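Local coordinates for shikimate dehydrogenase-like protein HI_0607 (Haemophilus influenzae, PDB 1NPY) that catalyses the NADP(+)-dependent oxidation of shikimate to 3-dehydroshikimate in vitro, far more weakly than classical shikimate dehydrogenases, so its biological substrate may be another compound, at residues Gly186-Lys191 with Val213-Glu218; Leu179-Ser184 with Asp195-Lys200; Leu74-Pro79 with Phe96-Asn101; Met10-Arg15 with Arg58-Ser63. All blocks are in the same frame, centred on the assembly; numbering follows the deposited sequence.

Contact 1: residues Gly186-Lys191 with Val213-Glu218; sequences GMKGGK and VAMPVE
Val213 meets Met187 where two loops of the NADP-binding, Rossmann-type domain come together. Segment 186-191 follows strand 178-181 and segment 213-218 follows strand 208-211, so both leave the C-terminal ends of neighbouring parallel strands. Residues Met187 to Gly190 form a type II beta turn, closed by Gly190 N on Met187 O at 3.0 Å. Val213 turns both methyls to this turn. Its CG2 lies 3.8 Å from Met187 CG, and CG1 is nearly as close to the same carbon. The two side chains cross at a slant. Met187 touches through CG, and SD and CE bend away from the valine. The side chain of Met187 also lies about 4 Å from that of Ser184, a probable NADP(+) ligand. Met215 makes the one backbone hydrogen bond of the contact. Its O receives Lys188 N at 3.0 Å, and the bond is almost straight, 178° at the hydrogen. The donor stands 24° off the carbonyl plane. The Met215 side chain runs beside that of Lys188, both pointing the same way. Met215 CG is 3.9 Å from Lys188 CB and 4.0 Å from Lys188 CD. The lysine has CG opposite its backbone N (chi1 174°), which lays its aliphatic part along the methionine, and its end then leads away. Pro216 follows a cis peptide bond. Its CD lies against the backbone just before the turn and at its second residue, 3.3 Å from Gly186 O and 3.8 Å from Lys188 N.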
loop_
_atom_site.group_PDB
_atom_site.type_symbol
_atom_site.label_atom_id
_atom_site.label_comp_id
_atom_site.label_asym_id
_atom_site.label_seq_id
_atom_site.Cartn_x
_atom_site.Cartn_y
_atom_site.Cartn_z
ATOM N N GLY A 186 -11.444 -12.590 -1.068
ATOM C CA GLY A 186 -10.234 -13.390 -1.181
ATOM C C GLY A 186 -9.304 -13.417 0.020
ATOM O O GLY A 186 -8.391 -14.241 0.062
ATOM N N MET A 187 -9.536 -12.587 1.032
ATOM C CA MET A 187 -8.639 -12.519 2.181
ATOM C C MET A 187 -8.742 -13.769 3.050
ATOM O O MET A 187 -9.846 -14.167 3.432
ATOM C CB MET A 187 -8.964 -11.297 3.048
ATOM C CG MET A 187 -8.569 -9.973 2.474
ATOM S SD MET A 187 -8.942 -8.638 3.653
ATOM C CE MET A 187 -7.598 -8.849 4.839
ATOM N N LYS A 188 -7.595 -14.375 3.335
ATOM C CA LYS A 188 -7.506 -15.523 4.229
ATOM C C LYS A 188 -8.212 -15.229 5.535
ATOM O O LYS A 188 -7.987 -14.170 6.120
ATOM C CB LYS A 188 -6.052 -15.868 4.526
ATOM C CG LYS A 188 -5.842 -16.954 5.560
ATOM C CD LYS A 188 -4.483 -17.620 5.387
ATOM C CE LYS A 188 -3.567 -17.409 6.584
ATOM N NZ LYS A 188 -3.440 -18.668 7.378
ATOM N N GLY A 189 -9.063 -16.149 5.978
ATOM C CA GLY A 189 -9.748 -15.981 7.251
ATOM C C GLY A 189 -11.033 -15.179 7.174
ATOM O O GLY A 189 -11.838 -15.184 8.107
ATOM N N GLY A 190 -11.218 -14.432 6.093
ATOM C CA GLY A 190 -12.443 -13.682 5.924
ATOM C C GLY A 190 -13.610 -14.539 5.473
ATOM O O GLY A 190 -13.457 -15.636 4.931
ATOM N N LYS A 191 -14.793 -13.977 5.672
ATOM C CA LYS A 191 -16.028 -14.607 5.218
ATOM C C LYS A 191 -16.127 -14.695 3.700
ATOM O O LYS A 191 -16.900 -15.490 3.164
ATOM C CB LYS A 191 -17.252 -13.896 5.796
ATOM C CG LYS A 191 -17.515 -12.493 5.325
ATOM C CD LYS A 191 -18.735 -11.940 6.036
ATOM C CE LYS A 191 -19.095 -10.565 5.489
ATOM N NZ LYS A 191 -20.385 -10.191 6.112
ATOM N N VAL A 213 -5.233 -7.711 -2.234
ATOM C CA VAL A 213 -5.160 -8.719 -1.177
ATOM C C VAL A 213 -3.822 -9.451 -1.271
ATOM O O VAL A 213 -3.416 -9.872 -2.354
ATOM C CB VAL A 213 -6.286 -9.766 -1.302
ATOM C CG1 VAL A 213 -6.031 -10.897 -0.337
ATOM C CG2 VAL A 213 -7.622 -9.109 -1.053
ATOM N N ALA A 214 -3.135 -9.560 -0.141
ATOM C CA ALA A 214 -1.780 -10.105 -0.099
ATOM C C ALA A 214 -1.683 -11.508 0.488
ATOM O O ALA A 214 -0.720 -12.201 0.179
ATOM C CB ALA A 214 -0.870 -9.156 0.650
ATOM N N MET A 215 -2.674 -11.935 1.268
ATOM C CA MET A 215 -2.677 -13.262 1.879
ATOM C C MET A 215 -4.058 -13.870 1.651
ATOM O O MET A 215 -5.058 -13.351 2.166
ATOM C CB MET A 215 -2.391 -13.156 3.378
ATOM C CG MET A 215 -2.442 -14.478 4.127
ATOM S SD MET A 215 -1.161 -15.661 3.634
ATOM C CE MET A 215 0.107 -15.157 4.800
ATOM N N PRO A 216 -4.135 -14.937 0.866
ATOM C CA PRO A 216 -3.012 -15.550 0.146
ATOM C C PRO A 216 -2.676 -14.738 -1.098
ATOM O O PRO A 216 -3.518 -13.949 -1.507
ATOM C CB PRO A 216 -3.611 -16.886 -0.306
ATOM C CG PRO A 216 -5.052 -16.524 -0.596
ATOM C CD PRO A 216 -5.415 -15.589 0.535
ATOM N N VAL A 217 -1.541 -14.989 -1.743
ATOM C CA VAL A 217 -1.296 -14.419 -3.064
ATOM C C VAL A 217 -2.343 -14.959 -4.044
ATOM O O VAL A 217 -2.913 -14.214 -4.855
ATOM C CB VAL A 217 0.127 -14.802 -3.525
ATOM C CG1 VAL A 217 0.382 -14.357 -4.967
ATOM C CG2 VAL A 217 1.131 -14.190 -2.563
ATOM N N GLU A 218 -2.550 -16.274 -3.998
ATOM C CA GLU A 218 -3.417 -16.917 -4.972
ATOM C C GLU A 218 -4.858 -16.851 -4.460
ATOM O O GLU A 218 -5.418 -17.862 -3.990
ATOM C CB GLU A 218 -2.967 -18.361 -5.211
ATOM C CG GLU A 218 -1.579 -18.483 -5.832
ATOM C CD GLU A 218 -1.575 -18.165 -7.317
ATOM O OE1 GLU A 218 -2.619 -18.355 -7.974
ATOM O OE2 GLU A 218 -0.561 -17.655 -7.838
#

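Contact 2: residues Leu179-Ser184 with Asp195-Lys200; sequences LVNVTS and DLAFPK
The end of strand 178-181 runs past segment 195-200, a loop that leads into helix 200-205, without backbone pairing, and the closest alpha carbons, those of Asn181 and Ala197, are 6.1 Å apart. Side chains make the join. Phe198 lays one ring face against Leu179. Leu179 CB sits over the middle of the ring, 3.7 Å from its centroid and 12° off the normal, a CH-pi contact. CG of Leu179 lies beside the backbone N (chi1 -50°), and from there its two methyls spread over the same ring: CD1 is 3.9 Å from Phe198 CG, and CD2 is equally far from Phe198 CE1. The ring edge points at the strand backbone, with Phe198 CZ 3.5 Å from Val180 O. Further along, the methyl of Ala197 presses on the amide of Asn181, CB to CG 3.4 Å. That amide is held from several sides. Asn181 OD1 takes Thr183 OG1 at 2.6 Å, in the carbonyl plane and on a lone pair. It also takes Thr183 N at 3.1 Å, from above that plane. Asn181 ND2 gives a hydrogen bond to Asp211. The ring of Phe198 also meets Phe221 of helix 220-227. The bond from Thr183 N makes an Asx turn, which ends a central strand of the Rossmann-type sheet. The chain then leads to Ser184, which probably binds NADP(+), as in related enzymes.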
loop_
_atom_site.group_PDB
_atom_site.type_symbol
_atom_site.label_atom_id
_atom_site.label_comp_id
_atom_site.label_asym_id
_atom_site.label_seq_id
_atom_site.Cartn_x
_atom_site.Cartn_y
_atom_site.Cartn_z
ATOM N N LEU A 179 -8.613 -5.020 -14.168
ATOM C CA LEU A 179 -9.472 -5.236 -13.012
ATOM C C LEU A 179 -8.665 -5.167 -11.726
ATOM O O LEU A 179 -7.664 -5.866 -11.578
ATOM C CB LEU A 179 -10.136 -6.607 -13.090
ATOM C CG LEU A 179 -10.790 -6.868 -14.446
ATOM C CD1 LEU A 179 -11.356 -8.282 -14.408
ATOM C CD2 LEU A 179 -11.918 -5.889 -14.719
ATOM N N VAL A 180 -9.063 -4.281 -10.821
ATOM C CA VAL A 180 -8.337 -4.119 -9.569
ATOM C C VAL A 180 -9.274 -4.434 -8.410
ATOM O O VAL A 180 -10.351 -3.847 -8.280
ATOM C CB VAL A 180 -7.779 -2.682 -9.364
ATOM C CG1 VAL A 180 -6.830 -2.637 -8.202
ATOM C CG2 VAL A 180 -7.150 -2.118 -10.615
ATOM N N ASN A 181 -8.840 -5.323 -7.524
ATOM C CA ASN A 181 -9.611 -5.626 -6.332
ATOM C C ASN A 181 -8.979 -4.913 -5.133
ATOM O O ASN A 181 -7.787 -5.118 -4.835
ATOM C CB ASN A 181 -9.647 -7.119 -6.015
ATOM C CG ASN A 181 -10.376 -7.390 -4.704
ATOM O OD1 ASN A 181 -11.499 -6.925 -4.533
ATOM N ND2 ASN A 181 -9.763 -8.118 -3.797
ATOM N N VAL A 182 -9.796 -4.083 -4.486
ATOM C CA VAL A 182 -9.455 -3.427 -3.233
ATOM C C VAL A 182 -10.492 -3.714 -2.132
ATOM O O VAL A 182 -10.622 -2.980 -1.146
ATOM C CB VAL A 182 -9.251 -1.901 -3.378
ATOM C CG1 VAL A 182 -8.078 -1.606 -4.285
ATOM C CG2 VAL A 182 -10.509 -1.156 -3.849
ATOM N N THR A 183 -11.210 -4.816 -2.281
ATOM C CA THR A 183 -12.119 -5.298 -1.238
ATOM C C THR A 183 -11.408 -6.339 -0.384
ATOM O O THR A 183 -10.302 -6.792 -0.715
ATOM C CB THR A 183 -13.386 -5.994 -1.809
ATOM O OG1 THR A 183 -13.032 -7.198 -2.504
ATOM C CG2 THR A 183 -14.188 -5.184 -2.818
ATOM N N SER A 184 -12.067 -6.773 0.692
ATOM C CA SER A 184 -11.651 -7.954 1.440
ATOM C C SER A 184 -11.954 -9.311 0.789
ATOM O O SER A 184 -11.692 -10.353 1.396
ATOM C CB SER A 184 -12.292 -7.910 2.826
ATOM O OG SER A 184 -13.692 -7.866 2.634
ATOM N N ASP A 195 -14.422 -16.402 -2.407
ATOM C CA ASP A 195 -15.235 -15.700 -3.402
ATOM C C ASP A 195 -14.347 -15.039 -4.463
ATOM O O ASP A 195 -13.184 -14.725 -4.167
ATOM C CB ASP A 195 -16.107 -14.629 -2.736
ATOM C CG ASP A 195 -17.168 -15.197 -1.808
ATOM O OD1 ASP A 195 -17.427 -16.423 -1.879
ATOM O OD2 ASP A 195 -17.707 -14.469 -0.944
ATOM N N LEU A 196 -14.888 -14.865 -5.674
ATOM C CA LEU A 196 -14.239 -14.095 -6.743
ATOM C C LEU A 196 -14.478 -12.600 -6.615
ATOM O O LEU A 196 -15.621 -12.145 -6.516
ATOM C CB LEU A 196 -14.832 -14.483 -8.103
ATOM C CG LEU A 196 -14.412 -15.848 -8.649
ATOM C CD1 LEU A 196 -15.326 -16.220 -9.804
ATOM C CD2 LEU A 196 -12.968 -15.866 -9.085
ATOM N N ALA A 197 -13.415 -11.812 -6.750
ATOM C CA ALA A 197 -13.514 -10.365 -6.688
ATOM C C ALA A 197 -14.143 -9.777 -7.942
ATOM O O ALA A 197 -14.733 -8.702 -7.886
ATOM C CB ALA A 197 -12.148 -9.772 -6.384
ATOM N N PHE A 198 -14.062 -10.509 -9.051
ATOM C CA PHE A 198 -14.745 -10.192 -10.303
ATOM C C PHE A 198 -15.263 -11.526 -10.878
ATOM O O PHE A 198 -14.638 -12.574 -10.683
ATOM C CB PHE A 198 -13.811 -9.557 -11.351
ATOM C CG PHE A 198 -13.367 -8.158 -11.016
ATOM C CD1 PHE A 198 -14.043 -7.070 -11.523
ATOM C CD2 PHE A 198 -12.296 -7.934 -10.161
ATOM C CE1 PHE A 198 -13.670 -5.775 -11.194
ATOM C CE2 PHE A 198 -11.896 -6.654 -9.852
ATOM C CZ PHE A 198 -12.587 -5.565 -10.358
ATOM N N PRO A 199 -16.375 -11.489 -11.613
ATOM C CA PRO A 199 -16.870 -12.681 -12.315
ATOM C C PRO A 199 -15.898 -13.244 -13.364
ATOM O O PRO A 199 -15.157 -12.516 -14.025
ATOM C CB PRO A 199 -18.164 -12.201 -12.992
ATOM C CG PRO A 199 -18.597 -10.962 -12.214
ATOM C CD PRO A 199 -17.299 -10.347 -11.756
ATOM N N LYS A 200 -15.918 -14.559 -13.546
ATOM C CA LYS A 200 -15.065 -15.190 -14.558
ATOM C C LYS A 200 -15.195 -14.554 -15.936
ATOM O O LYS A 200 -14.200 -14.278 -16.613
ATOM C CB LYS A 200 -15.341 -16.692 -14.641
ATOM C CG LYS A 200 -14.902 -17.447 -13.394
ATOM C CD LYS A 200 -14.966 -18.965 -13.517
ATOM C CE LYS A 200 -16.390 -19.452 -13.393
ATOM N NZ LYS A 200 -16.927 -19.300 -12.010
#

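Contact 3: residues Leu74-Pro79 with Phe96-Asn101; sequences LDEIHP and FLRAYN
Asp75 and Leu97 open the pairing of two parallel strands. Backbone bonds run its length. Leu97 O takes two donors, Asp75 N at 2.9 Å and Glu76 N at 3.2 Å. Ala99 N then binds Glu76 O, and Ala99 O receives His78 N. A side chain adds to this set: Asp75 OD2 accepts Leu97 N at 2.9 Å through its anti lone pair, in a nearly straight bond (175°). The same oxygen has a salt bridge to Arg53. Strand 76-77 is thereby added to strand 96-100 at the margin of the mixed sheet, in the domain that carries the substrate-binding family sequence. Charged groups gather on the face of Glu76 and Arg98. Glu76 runs out beside Arg98, CG anti to the backbone N (chi1 -173°), which brings OE1 to NE. Glu76 OE1 is gripped twice, by Arg98 NE at 3.0 Å in a salt bridge and by His78 NE2 at 2.6 Å. The two donors come from opposite faces of the carboxylate plane, the arginine on the syn side and the histidine on the anti side. Arg98 NH1 makes a further salt bridge to Asp93. Rings pack beside these charges. Phe96 CD2 lies over the guanidinium of Arg98, and Asp75 CB stands over one face of the Phe96 ring in a CH-pi contact. His78 and Tyr100 run side by side with ring planes 31° apart, and the tyrosine OH lies over the imidazole. Apolar groups meet on the other sheet face. Ala99 CB receives Leu74 CD1 at 3.5 Å and Ile77 CD1 at 3.7 Å.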
loop_
_atom_site.group_PDB
_atom_site.type_symbol
_atom_site.label_atom_id
_atom_site.label_comp_id
_atom_site.label_asym_id
_atom_site.label_seq_id
_atom_site.Cartn_x
_atom_site.Cartn_y
_atom_site.Cartn_z
ATOM N N LEU A 74 2.714 16.828 12.145
ATOM C CA LEU A 74 3.838 16.724 11.224
ATOM C C LEU A 74 4.150 18.087 10.636
ATOM O O LEU A 74 3.322 19.001 10.591
ATOM C CB LEU A 74 3.541 15.738 10.101
ATOM C CG LEU A 74 3.013 14.409 10.662
ATOM C CD1 LEU A 74 2.652 13.496 9.520
ATOM C CD2 LEU A 74 4.037 13.798 11.570
ATOM N N ASP A 75 5.379 18.210 10.165
ATOM C CA ASP A 75 5.866 19.484 9.665
ATOM C C ASP A 75 5.652 19.738 8.173
ATOM O O ASP A 75 5.490 20.885 7.741
ATOM C CB ASP A 75 7.329 19.665 10.057
ATOM C CG ASP A 75 7.519 19.659 11.550
ATOM O OD1 ASP A 75 6.935 20.550 12.207
ATOM O OD2 ASP A 75 8.171 18.784 12.147
ATOM N N GLU A 76 5.667 18.693 7.359
ATOM C CA GLU A 76 5.576 18.861 5.916
ATOM C C GLU A 76 4.994 17.619 5.267
ATOM O O GLU A 76 5.561 16.536 5.391
ATOM C CB GLU A 76 6.984 19.082 5.390
ATOM C CG GLU A 76 7.082 19.454 3.922
ATOM C CD GLU A 76 8.526 19.698 3.537
ATOM O OE1 GLU A 76 9.259 18.720 3.311
ATOM O OE2 GLU A 76 8.950 20.874 3.518
ATOM N N ILE A 77 3.846 17.785 4.627
ATOM C CA ILE A 77 3.144 16.668 3.996
ATOM C C ILE A 77 3.547 16.678 2.527
ATOM O O ILE A 77 3.258 17.620 1.785
ATOM C CB ILE A 77 1.615 16.818 4.126
ATOM C CG1 ILE A 77 1.185 17.126 5.561
ATOM C CG2 ILE A 77 0.905 15.574 3.613
ATOM C CD1 ILE A 77 1.355 16.016 6.532
ATOM N N HIS A 78 4.278 15.642 2.131
ATOM C CA HIS A 78 4.701 15.484 0.748
ATOM C C HIS A 78 3.592 15.037 -0.192
ATOM O O HIS A 78 2.556 14.560 0.261
ATOM C CB HIS A 78 5.932 14.582 0.728
ATOM C CG HIS A 78 7.185 15.352 0.988
ATOM N ND1 HIS A 78 8.136 15.566 0.017
ATOM C CD2 HIS A 78 7.599 16.033 2.083
ATOM C CE1 HIS A 78 9.094 16.330 0.505
ATOM N NE2 HIS A 78 8.786 16.638 1.751
ATOM N N PRO A 79 3.779 15.209 -1.494
ATOM C CA PRO A 79 2.698 14.993 -2.466
ATOM C C PRO A 79 2.064 13.612 -2.442
ATOM O O PRO A 79 0.851 13.546 -2.670
ATOM C CB PRO A 79 3.374 15.252 -3.816
ATOM C CG PRO A 79 4.495 16.188 -3.483
ATOM C CD PRO A 79 4.996 15.757 -2.127
ATOM N N PHE A 96 12.497 17.831 11.896
ATOM C CA PHE A 96 11.512 18.297 10.932
ATOM C C PHE A 96 10.889 17.036 10.348
ATOM O O PHE A 96 11.584 16.259 9.714
ATOM C CB PHE A 96 12.180 19.136 9.835
ATOM C CG PHE A 96 11.240 19.871 8.942
ATOM C CD1 PHE A 96 10.637 21.057 9.307
ATOM C CD2 PHE A 96 10.975 19.366 7.685
ATOM C CE1 PHE A 96 9.778 21.710 8.431
ATOM C CE2 PHE A 96 10.151 20.018 6.818
ATOM C CZ PHE A 96 9.553 21.204 7.180
ATOM N N LEU A 97 9.628 16.778 10.695
ATOM C CA LEU A 97 8.953 15.551 10.299
ATOM C C LEU A 97 8.248 15.691 8.957
ATOM O O LEU A 97 7.221 16.364 8.836
ATOM C CB LEU A 97 7.927 15.124 11.347
ATOM C CG LEU A 97 8.420 14.959 12.790
ATOM C CD1 LEU A 97 7.401 14.388 13.763
ATOM C CD2 LEU A 97 9.661 14.087 12.821
ATOM N N ARG A 98 8.744 14.929 7.989
ATOM C CA ARG A 98 8.226 14.919 6.631
ATOM C C ARG A 98 7.400 13.639 6.449
ATOM O O ARG A 98 7.755 12.570 6.963
ATOM C CB ARG A 98 9.347 14.965 5.594
ATOM C CG ARG A 98 10.294 16.155 5.678
ATOM C CD ARG A 98 11.223 16.261 4.470
ATOM N NE ARG A 98 11.805 17.601 4.316
ATOM C CZ ARG A 98 12.987 17.995 4.772
ATOM N NH1 ARG A 98 13.762 17.166 5.441
ATOM N NH2 ARG A 98 13.427 19.233 4.551
ATOM N N ALA A 99 6.247 13.808 5.818
ATOM C CA ALA A 99 5.220 12.773 5.719
ATOM C C ALA A 99 5.063 12.341 4.270
ATOM O O ALA A 99 4.921 13.202 3.408
ATOM C CB ALA A 99 3.889 13.320 6.211
ATOM N N TYR A 100 4.945 11.029 4.054
ATOM C CA TYR A 100 4.773 10.408 2.742
ATOM C C TYR A 100 3.708 9.314 2.804
ATOM O O TYR A 100 3.256 8.903 3.868
ATOM C CB TYR A 100 6.077 9.726 2.295
ATOM C CG TYR A 100 7.271 10.651 2.252
ATOM C CD1 TYR A 100 7.667 11.276 1.073
ATOM C CD2 TYR A 100 7.990 10.924 3.409
ATOM C CE1 TYR A 100 8.758 12.147 1.078
ATOM C CE2 TYR A 100 9.098 11.768 3.410
ATOM C CZ TYR A 100 9.478 12.367 2.238
ATOM O OH TYR A 100 10.555 13.235 2.248
ATOM N N ASN A 101 3.261 8.896 1.627
ATOM C CA ASN A 101 2.427 7.708 1.549
ATOM C C ASN A 101 3.026 6.735 0.544
ATOM O O ASN A 101 2.821 6.872 -0.653
ATOM C CB ASN A 101 0.963 8.014 1.284
ATOM C CG ASN A 101 0.111 6.790 1.522
ATOM O OD1 ASN A 101 0.367 5.772 0.903
ATOM N ND2 ASN A 101 -0.809 6.851 2.481
#

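Contact 4: residues Met10-Arg15 with Arg58-Ser63; sequences MSLSGR and RGCAVS
Met10 and Cys60 pair as neighbours in two parallel strands, whose axes approach to 4.2 Å and cross at -32°. Four backbone hydrogen bonds tie them. Met10 N binds Gly59 O, Ala61 N binds Met10 O, Leu12 N binds Ala61 O, and Ser63 N binds Leu12 O. The shortest is Ala61 N to Met10 O, 2.7 Å. The side chains of Met10, Leu12 and Cys60 make the closely packed, buried face. Cys60 SG is opposite its backbone N (chi1 -177°), which carries the sulfur between its two partners. Met10 CG and Leu12 CD1 each lie 3.8 Å from it. Met10 CE also reaches the sulfur, at 3.9 Å. On the face of Ser11 and Ala61 the contact is small: CB meets CB at 3.8 Å, and Ser11 is partly exposed. Past the strand ends little is left but Ser13 and Ser63, whose CB atoms still touch at 3.6 Å while Ser63 is partly exposed. The side chain of Val62 lies about 4 Å from that of Lys67, the likely proton donor and acceptor. Helix 45-55 packs on the buried face, with Val52 on Met10 and Ile49 on Leu12. Strand 35-40 flanks segment 10-15 on the far side, and strand 89-93 continues the sheet beyond strand 59-62, with Ile90 against Val62.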
loop_
_atom_site.group_PDB
_atom_site.type_symbol
_atom_site.label_atom_id
_atom_site.label_comp_id
_atom_site.label_asym_id
_atom_site.label_seq_id
_atom_site.Cartn_x
_atom_site.Cartn_y
_atom_site.Cartn_z
ATOM N N MET A 10 10.745 2.729 13.289
ATOM C CA MET A 10 9.625 2.127 14.010
ATOM C C MET A 10 8.304 2.194 13.264
ATOM O O MET A 10 8.217 2.741 12.158
ATOM C CB MET A 10 9.483 2.859 15.345
ATOM C CG MET A 10 9.089 4.327 15.288
ATOM S SD MET A 10 8.835 5.021 16.918
ATOM C CE MET A 10 7.132 4.562 17.146
ATOM N N SER A 11 7.276 1.597 13.866
ATOM C CA SER A 11 5.927 1.761 13.340
ATOM C C SER A 11 4.969 2.005 14.524
ATOM O O SER A 11 5.278 1.658 15.665
ATOM C CB SER A 11 5.465 0.541 12.562
ATOM O OG SER A 11 5.322 -0.612 13.365
ATOM N N LEU A 12 3.836 2.612 14.204
ATOM C CA LEU A 12 2.752 2.829 15.157
ATOM C C LEU A 12 1.468 2.308 14.539
ATOM O O LEU A 12 1.105 2.726 13.449
ATOM C CB LEU A 12 2.578 4.318 15.469
ATOM C CG LEU A 12 3.573 4.969 16.411
ATOM C CD1 LEU A 12 3.391 6.466 16.329
ATOM C CD2 LEU A 12 3.418 4.503 17.872
ATOM N N SER A 13 0.755 1.432 15.249
ATOM C CA SER A 13 -0.504 0.873 14.769
ATOM C C SER A 13 -1.327 0.468 15.981
ATOM O O SER A 13 -0.778 0.185 17.045
ATOM C CB SER A 13 -0.365 -0.448 14.007
ATOM O OG SER A 13 0.933 -0.692 13.538
ATOM N N GLY A 14 -2.631 0.339 15.767
ATOM C CA GLY A 14 -3.517 -0.120 16.823
ATOM C C GLY A 14 -3.325 -1.603 17.078
ATOM O O GLY A 14 -3.526 -2.073 18.217
ATOM N N ARG A 15 -2.899 -2.326 16.041
ATOM C CA ARG A 15 -2.656 -3.764 16.119
ATOM C C ARG A 15 -1.351 -4.088 15.398
ATOM O O ARG A 15 -1.348 -4.419 14.208
ATOM C CB ARG A 15 -3.817 -4.572 15.514
ATOM C CG ARG A 15 -5.087 -4.554 16.369
ATOM C CD ARG A 15 -4.906 -4.819 17.867
ATOM N NE ARG A 15 -4.673 -6.220 18.203
ATOM C CZ ARG A 15 -5.583 -7.183 18.118
ATOM N NH1 ARG A 15 -6.811 -6.930 17.677
ATOM N NH2 ARG A 15 -5.249 -8.421 18.461
ATOM N N ARG A 58 14.363 8.132 13.830
ATOM C CA ARG A 58 14.575 8.500 12.443
ATOM C C ARG A 58 13.377 8.350 11.528
ATOM O O ARG A 58 13.131 9.177 10.653
ATOM C CB ARG A 58 15.684 7.601 11.908
ATOM C CG ARG A 58 15.982 7.717 10.436
ATOM C CD ARG A 58 16.259 9.104 9.925
ATOM N NE ARG A 58 16.405 9.097 8.479
ATOM C CZ ARG A 58 16.439 10.161 7.699
ATOM N NH1 ARG A 58 16.282 11.372 8.210
ATOM N NH2 ARG A 58 16.574 10.022 6.380
ATOM N N GLY A 59 12.611 7.284 11.743
ATOM C CA GLY A 59 11.609 6.905 10.764
ATOM C C GLY A 59 10.453 6.234 11.481
ATOM O O GLY A 59 10.679 5.519 12.443
ATOM N N CYS A 60 9.226 6.520 11.062
ATOM C CA CYS A 60 8.061 5.862 11.669
ATOM C C CYS A 60 6.976 5.532 10.636
ATOM O O CYS A 60 6.369 6.431 10.038
ATOM C CB CYS A 60 7.507 6.766 12.786
ATOM S SG CYS A 60 6.107 6.050 13.712
ATOM N N ALA A 61 6.675 4.253 10.500
ATOM C CA ALA A 61 5.532 3.821 9.709
ATOM C C ALA A 61 4.272 4.076 10.518
ATOM O O ALA A 61 4.281 4.021 11.747
ATOM C CB ALA A 61 5.624 2.367 9.268
ATOM N N VAL A 62 3.209 4.432 9.820
ATOM C CA VAL A 62 1.919 4.739 10.427
ATOM C C VAL A 62 0.851 3.856 9.796
ATOM O O VAL A 62 0.673 3.806 8.577
ATOM C CB VAL A 62 1.567 6.230 10.309
ATOM C CG1 VAL A 62 0.332 6.576 11.119
ATOM C CG2 VAL A 62 2.739 7.085 10.759
ATOM N N SER A 63 0.157 3.130 10.661
ATOM C CA SER A 63 -0.963 2.278 10.276
ATOM C C SER A 63 -2.266 2.739 10.916
ATOM O O SER A 63 -2.320 3.674 11.705
ATOM C CB SER A 63 -0.708 0.825 10.672
ATOM O OG SER A 63 0.306 0.256 9.860
#

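Overall arrangement
The four contacts fall in two domains. Contacts 3 and 4 lie in the mixed sheet, their centres about 14 Å apart, without touching. Contacts 1 and 2 belong to the parallel, NADP-binding sheet. Their centres are 11 Å apart, and they touch where Val213 CG2 comes 3.6 Å from Asn181 ND2. Contacts 2 and 3 are about 33 Å apart between centres, on opposite sides of the chain's middle. Contact 2 holds Ser184, a probable NADP(+) ligand close to Met187 of contact 1. The other inferred site residues lie by contacts 3 and 4. Between side chains, Lys67 is about 9 Å from Leu74 of contact 3, and Asp103 about 8 Å from Ser63 of contact 4.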